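Chitinase (Chromobacterium violaceum, PDB 4TXG) probably hydrolyses the glycosidic bonds of chitin as a family 18 glycoside hydrolase and probably binds chitin. Local coordinates at residues A[396-400]-A[401-405]; A[419-422]-A[423-427]; A[557-561]-A[562-566]. All coordinates share one frame; numbering follows the deposited sequence.

Interaction 1. Residues A[396-400]-A[401-405]; sequences SYDLH and GAWNR. With CS (cesium ion), chain M.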
loop_
_atom_site.group_PDB
_atom_site.type_symbol
_atom_site.label_atom_id
_atom_site.label_comp_id
_atom_site.label_asym_id
_atom_site.label_seq_id
_atom_site.Cartn_x
_atom_site.Cartn_y
_atom_site.Cartn_z
ATOM N N SER A 396 4.051 -1.868 -3.345
ATOM C CA SER A 396 5.377 -2.412 -3.608
ATOM C C SER A 396 5.605 -2.541 -5.113
ATOM O O SER A 396 5.879 -3.617 -5.642
ATOM C CB SER A 396 5.548 -3.761 -2.899
ATOM O OG SER A 396 4.353 -4.528 -2.944
ATOM N N TYR A 397 5.457 -1.412 -5.788
ATOM C CA TYR A 397 5.760 -1.285 -7.199
ATOM C C TYR A 397 6.089 0.183 -7.414
ATOM O O TYR A 397 6.014 0.974 -6.470
ATOM C CB TYR A 397 4.597 -1.758 -8.083
ATOM C CG TYR A 397 3.200 -1.301 -7.654
ATOM C CD1 TYR A 397 2.844 0.045 -7.659
ATOM C CD2 TYR A 397 2.237 -2.225 -7.271
ATOM C CE1 TYR A 397 1.566 0.455 -7.274
ATOM C CE2 TYR A 397 0.959 -1.824 -6.896
ATOM C CZ TYR A 397 0.633 -0.482 -6.904
ATOM O OH TYR A 397 -0.633 -0.082 -6.528
ATOM N N ASP A 398 6.444 0.546 -8.643
ATOM C CA ASP A 398 7.014 1.865 -8.927
ATOM C C ASP A 398 8.167 2.200 -7.985
ATOM O O ASP A 398 8.349 3.359 -7.601
ATOM C CB ASP A 398 5.942 2.952 -8.858
ATOM C CG ASP A 398 5.040 2.944 -10.074
ATOM O OD1 ASP A 398 5.357 2.229 -11.045
ATOM O OD2 ASP A 398 4.024 3.667 -10.068
ATOM N N LEU A 399 8.961 1.187 -7.640
ATOM C CA LEU A 399 10.166 1.385 -6.835
ATOM C C LEU A 399 11.273 2.012 -7.685
ATOM O O LEU A 399 12.159 2.693 -7.163
ATOM C CB LEU A 399 10.651 0.053 -6.239
ATOM C CG LEU A 399 9.692 -0.610 -5.243
ATOM C CD1 LEU A 399 10.194 -1.988 -4.823
ATOM C CD2 LEU A 399 9.494 0.289 -4.034
ATOM N N HIS A 400 11.208 1.765 -8.991
ATOM C CA HIS A 400 12.087 2.386 -9.980
ATOM C C HIS A 400 11.260 2.720 -11.221
ATOM O O HIS A 400 10.292 2.030 -11.529
ATOM C CB HIS A 400 13.257 1.462 -10.354
ATOM C CG HIS A 400 14.291 1.343 -9.282
ATOM N ND1 HIS A 400 15.084 2.401 -8.895
ATOM C CD2 HIS A 400 14.658 0.294 -8.501
ATOM C CE1 HIS A 400 15.892 2.016 -7.922
ATOM N NE2 HIS A 400 15.654 0.738 -7.669
ATOM N N GLY A 401 11.649 3.770 -11.932
ATOM C CA GLY A 401 10.893 4.243 -13.080
ATOM C C GLY A 401 11.582 5.455 -13.670
ATOM O O GLY A 401 12.546 5.956 -13.093
ATOM N N ALA A 402 11.072 5.951 -14.794
ATOM C CA ALA A 402 11.808 6.938 -15.579
ATOM C C ALA A 402 11.707 8.374 -15.052
ATOM O O ALA A 402 12.175 9.314 -15.702
ATOM C CB ALA A 402 11.352 6.878 -17.027
ATOM N N TRP A 403 11.127 8.546 -13.871
ATOM C CA TRP A 403 11.229 9.821 -13.160
ATOM C C TRP A 403 12.672 10.063 -12.693
ATOM O O TRP A 403 13.052 11.197 -12.393
ATOM C CB TRP A 403 10.261 9.858 -11.971
ATOM C CG TRP A 403 10.263 8.597 -11.157
ATOM C CD1 TRP A 403 11.073 8.309 -10.102
ATOM C CD2 TRP A 403 9.415 7.453 -11.335
ATOM N NE1 TRP A 403 10.784 7.060 -9.609
ATOM C CE2 TRP A 403 9.769 6.515 -10.347
ATOM C CE3 TRP A 403 8.386 7.135 -12.230
ATOM C CZ2 TRP A 403 9.134 5.281 -10.229
ATOM C CZ3 TRP A 403 7.759 5.905 -12.112
ATOM C CH2 TRP A 403 8.136 4.994 -11.121
ATOM N N ASN A 404 13.481 9.008 -12.638
ATOM C CA ASN A 404 14.922 9.211 -12.475
ATOM C C ASN A 404 15.738 8.249 -13.329
ATOM O O ASN A 404 15.191 7.425 -14.058
ATOM C CB ASN A 404 15.334 9.131 -10.998
ATOM C CG ASN A 404 15.126 7.755 -10.387
ATOM O OD1 ASN A 404 15.527 6.745 -10.949
ATOM N ND2 ASN A 404 14.500 7.722 -9.211
ATOM N N ARG A 405 17.057 8.362 -13.231
ATOM C CA ARG A 405 17.951 7.712 -14.173
ATOM C C ARG A 405 18.323 6.270 -13.822
ATOM O O ARG A 405 19.007 5.611 -14.602
ATOM C CB ARG A 405 19.239 8.525 -14.289
ATOM C CG ARG A 405 20.130 8.422 -13.041
ATOM C CD ARG A 405 21.273 9.432 -13.125
ATOM N NE ARG A 405 22.161 9.368 -11.963
ATOM C CZ ARG A 405 21.945 10.029 -10.830
ATOM N NH1 ARG A 405 20.864 10.786 -10.689
ATOM N NH2 ARG A 405 22.805 9.925 -9.827
HETATM CS CS CS M . 0.740 2.299 -10.126
HETATM O O HOH W 1 -1.258 2.528 -7.504
HETATM O O HOH W 2 13.533 5.141 -7.645
HETATM O O HOH W 3 14.529 4.354 -10.854
HETATM O O HOH W 4 -0.005 4.618 -11.862
#
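W403 carries its CG between the backbone N and the carbonyl carbon (chi1 45°), which swings the indole back along the chain, and D398, with CG beside its own backbone N (chi1 -75°), holds its carboxylate up against the far end of that ring. Both belong to the loop that follows strand 391-395, the sixth parallel strand of the TIM barrel; the Ser-Tyr-Asp sequence at its start is a familiar feature of family 18 chitinases, where it lies at the substrate cleft.

The side chains cross at about a right angle, with the carboxylate and indole planes 73° apart. W403 CH2 packs 3.8 Å from D398 CB, while D398 O meets the edge of the ring close to its plane, 3.3 Å from W403 CZ2. G401, with no side chain in the way, lets the indole settle over its backbone: its CA lies 3.4 Å above one face, toward the rim. G401 also starts a type I beta turn closed by N404 N on G401 O at 3.2 Å.

Water 3 links H400, G401 and N404. It lies in the H400 ring plane, 2.8 Å from H400 ND1. It accepts from G401 N at 3.1 Å. Its donation to N404 OD1 spans 2.6 Å. On the other side of H400, NE2 bonds D419.

D398 OD1 is salt-bridged to R466 and also accepts from N410. The other oxygen, D398 OD2, binds a cesium ion at 3.6 Å, whose shell includes Y464 OH and water 1, itself hydrogen-bonded to Y397 OH.

Interaction 2. Residues A[419-422]-A[423-427]; sequences DAEL and AFWNV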
loop_
_atom_site.group_PDB
_atom_site.type_symbol
_atom_site.label_atom_id
_atom_site.label_comp_id
_atom_site.label_asym_id
_atom_site.label_seq_id
_atom_site.Cartn_x
_atom_site.Cartn_y
_atom_site.Cartn_z
ATOM N N ASP A 419 21.453 -2.535 -5.989
ATOM C CA ASP A 419 20.534 -1.485 -6.442
ATOM C C ASP A 419 21.327 -0.206 -6.706
ATOM O O ASP A 419 21.949 0.332 -5.795
ATOM C CB ASP A 419 19.426 -1.224 -5.414
ATOM C CG ASP A 419 18.365 -0.251 -5.930
ATOM O OD1 ASP A 419 18.697 0.922 -6.191
ATOM O OD2 ASP A 419 17.191 -0.653 -6.068
ATOM N N ALA A 420 21.320 0.261 -7.955
ATOM C CA ALA A 420 22.194 1.357 -8.368
ATOM C C ALA A 420 21.857 2.666 -7.653
ATOM O O ALA A 420 22.729 3.517 -7.443
ATOM C CB ALA A 420 22.120 1.549 -9.880
ATOM N N GLU A 421 20.588 2.830 -7.282
ATOM C CA GLU A 421 20.169 4.031 -6.568
ATOM C C GLU A 421 20.689 4.006 -5.137
ATOM O O GLU A 421 21.247 4.994 -4.646
ATOM C CB GLU A 421 18.646 4.168 -6.579
ATOM C CG GLU A 421 18.143 5.453 -5.950
ATOM C CD GLU A 421 16.682 5.731 -6.254
ATOM O OE1 GLU A 421 16.188 6.801 -5.835
ATOM O OE2 GLU A 421 16.024 4.898 -6.918
ATOM N N LEU A 422 20.512 2.872 -4.469
ATOM C CA LEU A 422 21.020 2.699 -3.112
ATOM C C LEU A 422 22.540 2.838 -3.063
ATOM O O LEU A 422 23.077 3.427 -2.128
ATOM C CB LEU A 422 20.583 1.339 -2.547
ATOM C CG LEU A 422 19.069 1.209 -2.356
ATOM C CD1 LEU A 422 18.737 -0.086 -1.607
ATOM C CD2 LEU A 422 18.519 2.404 -1.612
ATOM N N ALA A 423 23.232 2.319 -4.075
ATOM C CA ALA A 423 24.682 2.453 -4.135
ATOM C C ALA A 423 25.080 3.923 -4.280
ATOM O O ALA A 423 26.044 4.385 -3.659
ATOM C CB ALA A 423 25.255 1.626 -5.285
ATOM N N PHE A 424 24.327 4.663 -5.081
ATOM C CA PHE A 424 24.664 6.063 -5.315
ATOM C C PHE A 424 24.547 6.881 -4.028
ATOM O O PHE A 424 25.311 7.833 -3.818
ATOM C CB PHE A 424 23.771 6.656 -6.401
ATOM C CG PHE A 424 24.148 8.056 -6.792
ATOM C CD1 PHE A 424 25.290 8.287 -7.533
ATOM C CD2 PHE A 424 23.354 9.129 -6.429
ATOM C CE1 PHE A 424 25.644 9.574 -7.900
ATOM C CE2 PHE A 424 23.709 10.423 -6.794
ATOM C CZ PHE A 424 24.849 10.633 -7.528
ATOM N N TRP A 425 23.606 6.502 -3.164
ATOM C CA TRP A 425 23.415 7.215 -1.895
ATOM C C TRP A 425 24.221 6.621 -0.744
ATOM O O TRP A 425 24.034 7.025 0.407
ATOM C CB TRP A 425 21.939 7.240 -1.485
ATOM C CG TRP A 425 20.996 7.803 -2.499
ATOM C CD1 TRP A 425 19.856 7.210 -2.965
ATOM C CD2 TRP A 425 21.102 9.060 -3.184
ATOM N NE1 TRP A 425 19.247 8.020 -3.891
ATOM C CE2 TRP A 425 19.991 9.158 -4.046
ATOM C CE3 TRP A 425 22.023 10.110 -3.153
ATOM C CZ2 TRP A 425 19.781 10.261 -4.869
ATOM C CZ3 TRP A 425 21.811 11.207 -3.968
ATOM C CH2 TRP A 425 20.700 11.273 -4.817
ATOM N N ASN A 426 25.089 5.660 -1.061
ATOM C CA ASN A 426 26.007 5.032 -0.103
ATOM C C ASN A 426 25.306 4.190 0.962
ATOM O O ASN A 426 25.830 3.998 2.058
ATOM C CB ASN A 426 26.876 6.093 0.591
ATOM C CG ASN A 426 28.179 5.530 1.104
ATOM O OD1 ASN A 426 28.852 4.778 0.407
ATOM N ND2 ASN A 426 28.546 5.895 2.332
ATOM N N VAL A 427 24.128 3.678 0.628
ATOM C CA VAL A 427 23.338 2.903 1.580
ATOM C C VAL A 427 23.996 1.574 1.968
ATOM O O VAL A 427 23.989 1.195 3.140
ATOM C CB VAL A 427 21.925 2.659 1.003
ATOM C CG1 VAL A 427 21.174 1.593 1.790
ATOM C CG2 VAL A 427 21.139 3.981 0.984
#
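From D419 to V427 the backbone makes a short helix, 420-424, with an aspartate N-cap at its start and a Schellman motif at its finish. A423 N bonds D419 O at 2.9 Å, and F424 N and W425 N follow on A420 O and E421 O in the same i to i+4 pattern. At the far end N426 turns to positive phi (67°), so that V427 N doubles back to L422 O at 3.0 Å and N426 N closes on A423 O.

D419 caps the first turn with a single oxygen. OD1 takes E421 N at 2.9 Å, nearly along its C-O bond, and L422 N at 3.2 Å, which comes from the anti side and 34° out of the carboxylate plane. Two helix N-H groups are thereby satisfied, and the helix N terminus would be expected to stabilise the negative charge. OD2 is left for H400, which ties the helix start to the loop that leaves strand 391-395.

E421, extended beyond CG, runs past the indole of W425 one turn later. E421 CG lies 3.5 Å from W425 NE1, and OE1 sits in the indole plane at its edge, with the carboxylate turned 56° from the ring. E421 O comes within 3.1 Å of W425 CD1. F424 CD2 rests over one face of the indole, toward the rim, while the F424 ring makes a cation-pi contact with R405.

L422 and V427, both buried, make an apolar contact. V427, brought back by the Schellman motif, turns its side chain toward L422, with V427 CG2 4.0 Å from L422 CD2.

Interaction 3. Residues A[557-561]-A[562-566]; sequences RNYNG and ALAAP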
loop_
_atom_site.group_PDB
_atom_site.type_symbol
_atom_site.label_atom_id
_atom_site.label_comp_id
_atom_site.label_asym_id
_atom_site.label_seq_id
_atom_site.Cartn_x
_atom_site.Cartn_y
_atom_site.Cartn_z
ATOM N N ARG A 557 13.770 -11.353 -23.338
ATOM C CA ARG A 557 13.364 -11.484 -21.940
ATOM C C ARG A 557 14.530 -11.943 -21.076
ATOM O O ARG A 557 15.253 -12.881 -21.422
ATOM C CB ARG A 557 12.190 -12.454 -21.789
ATOM C CG ARG A 557 11.704 -12.602 -20.340
ATOM C CD ARG A 557 10.527 -13.558 -20.257
ATOM N NE ARG A 557 10.064 -13.744 -18.883
ATOM C CZ ARG A 557 10.650 -14.549 -17.999
ATOM N NH1 ARG A 557 11.743 -15.238 -18.329
ATOM N NH2 ARG A 557 10.145 -14.660 -16.780
ATOM N N ASN A 558 14.703 -11.247 -19.958
ATOM C CA ASN A 558 15.703 -11.565 -18.957
ATOM C C ASN A 558 15.006 -11.862 -17.649
ATOM O O ASN A 558 13.900 -11.386 -17.417
ATOM C CB ASN A 558 16.672 -10.398 -18.765
ATOM C CG ASN A 558 17.675 -10.282 -19.885
ATOM O OD1 ASN A 558 18.856 -10.581 -19.701
ATOM N ND2 ASN A 558 17.214 -9.859 -21.056
ATOM N N TYR A 559 15.643 -12.641 -16.786
ATOM C CA TYR A 559 15.072 -12.859 -15.461
ATOM C C TYR A 559 16.182 -12.923 -14.437
ATOM O O TYR A 559 17.225 -13.536 -14.672
ATOM C CB TYR A 559 14.239 -14.146 -15.412
ATOM C CG TYR A 559 13.375 -14.249 -14.164
ATOM C CD1 TYR A 559 12.137 -13.631 -14.112
ATOM C CD2 TYR A 559 13.800 -14.958 -13.045
ATOM C CE1 TYR A 559 11.331 -13.706 -12.982
ATOM C CE2 TYR A 559 12.999 -15.037 -11.898
ATOM C CZ TYR A 559 11.766 -14.412 -11.882
ATOM O OH TYR A 559 10.954 -14.481 -10.771
ATOM N N ASN A 560 15.953 -12.288 -13.296
ATOM C CA ASN A 560 16.895 -12.349 -12.195
ATOM C C ASN A 560 16.189 -12.926 -10.967
ATOM O O ASN A 560 15.309 -12.284 -10.399
ATOM C CB ASN A 560 17.461 -10.946 -11.923
ATOM C CG ASN A 560 18.512 -10.929 -10.833
ATOM O OD1 ASN A 560 18.263 -11.348 -9.709
ATOM N ND2 ASN A 560 19.696 -10.425 -11.163
ATOM N N GLY A 561 16.564 -14.144 -10.574
ATOM C CA GLY A 561 15.902 -14.820 -9.464
ATOM C C GLY A 561 16.209 -14.227 -8.096
ATOM O O GLY A 561 15.437 -14.401 -7.151
ATOM N N ALA A 562 17.340 -13.537 -7.978
ATOM C CA ALA A 562 17.675 -12.863 -6.725
ATOM C C ALA A 562 16.709 -11.713 -6.474
ATOM O O ALA A 562 16.410 -11.366 -5.333
ATOM C CB ALA A 562 19.127 -12.364 -6.758
ATOM N N LEU A 563 16.204 -11.130 -7.558
ATOM C CA LEU A 563 15.283 -10.003 -7.476
ATOM C C LEU A 563 13.824 -10.411 -7.684
ATOM O O LEU A 563 12.919 -9.629 -7.419
ATOM C CB LEU A 563 15.656 -8.948 -8.524
ATOM C CG LEU A 563 17.034 -8.297 -8.384
ATOM C CD1 LEU A 563 17.438 -7.554 -9.661
ATOM C CD2 LEU A 563 17.014 -7.362 -7.184
ATOM N N ALA A 564 13.619 -11.637 -8.162
ATOM C CA ALA A 564 12.332 -12.095 -8.697
ATOM C C ALA A 564 11.789 -11.097 -9.721
ATOM O O ALA A 564 10.635 -10.676 -9.651
ATOM C CB ALA A 564 11.313 -12.334 -7.574
ATOM N N ALA A 565 12.634 -10.739 -10.680
ATOM C CA ALA A 565 12.310 -9.677 -11.630
ATOM C C ALA A 565 12.587 -10.079 -13.078
ATOM O O ALA A 565 13.709 -10.431 -13.425
ATOM C CB ALA A 565 13.086 -8.425 -11.285
ATOM N N PRO A 566 11.548 -10.044 -13.925
ATOM C CA PRO A 566 11.741 -10.174 -15.367
ATOM C C PRO A 566 11.838 -8.802 -16.022
ATOM O O PRO A 566 11.326 -7.816 -15.489
ATOM C CB PRO A 566 10.476 -10.911 -15.828
ATOM C CG PRO A 566 9.402 -10.468 -14.833
ATOM C CD PRO A 566 10.120 -10.000 -13.558
#
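A beta hairpin, strands 556-560 and 565-570, turns here through a G1 beta bulge: A564 and A565 both face N560, and A564 takes the left-handed conformation (phi 50°) that the bulge needs. N560 and A565 form the last hydrogen-bonded antiparallel pair before the turn. N560 N meets A565 O at 2.9 Å, and A565 N returns to N560 O at 3.1 Å.

N560 holds the turn by two acceptors. Its carbonyl O also takes L563 N at 3.2 Å, which arrives from the opposite face of the carbonyl plane to A565 N. The side chain, with CG pointing away from the backbone N (chi1 -177°), bends over the turn and puts OD1 3.0 Å from the same L563 N. That N-H is thus shared between main-chain and side-chain oxygens of one residue, while L563 CD1 packs against N560 CG.

Y559 and P566, a non-hydrogen-bonded pair, point to the other face of the sheet and lie side by side. P566 CB touches the edge of the tyrosine ring at CD1, 3.6 Å away, and A565 O sits over one ring face. Farther out, Y559 OH reaches A564 CA at 3.4 Å. Between the strands P566 CA makes a CA-H...O contact with N558 O at 3.2 Å.

Helix 582-594 covers the Y559 and P566 face, with Q587 bonding both Y559 OH and G561 O, while L413 makes a backbone hydrogen bond with L563. Strand 556-560 forms one margin of a four-stranded antiparallel sheet, where 565-570 pairs on its other side with strand 575-578.

How the interactions relate
Along the chain the three contacts come in series, each within one continuous stretch, so none nests in or crosses another. Interaction 1 shapes the loop leaving barrel strand 391-395, and interaction 2 follows with the short helix 420-424 farther along the same connection, before helix 441-448. These two touch through their side chains. Interaction 3 closes a hairpin much later, in a sheet inserted between barrel strands 457-462 and 599-603, consistent with the insertion domain of family 18 chitinases. Its nearest atoms are about 8 Å from interaction 1 and about 7 Å from interaction 2.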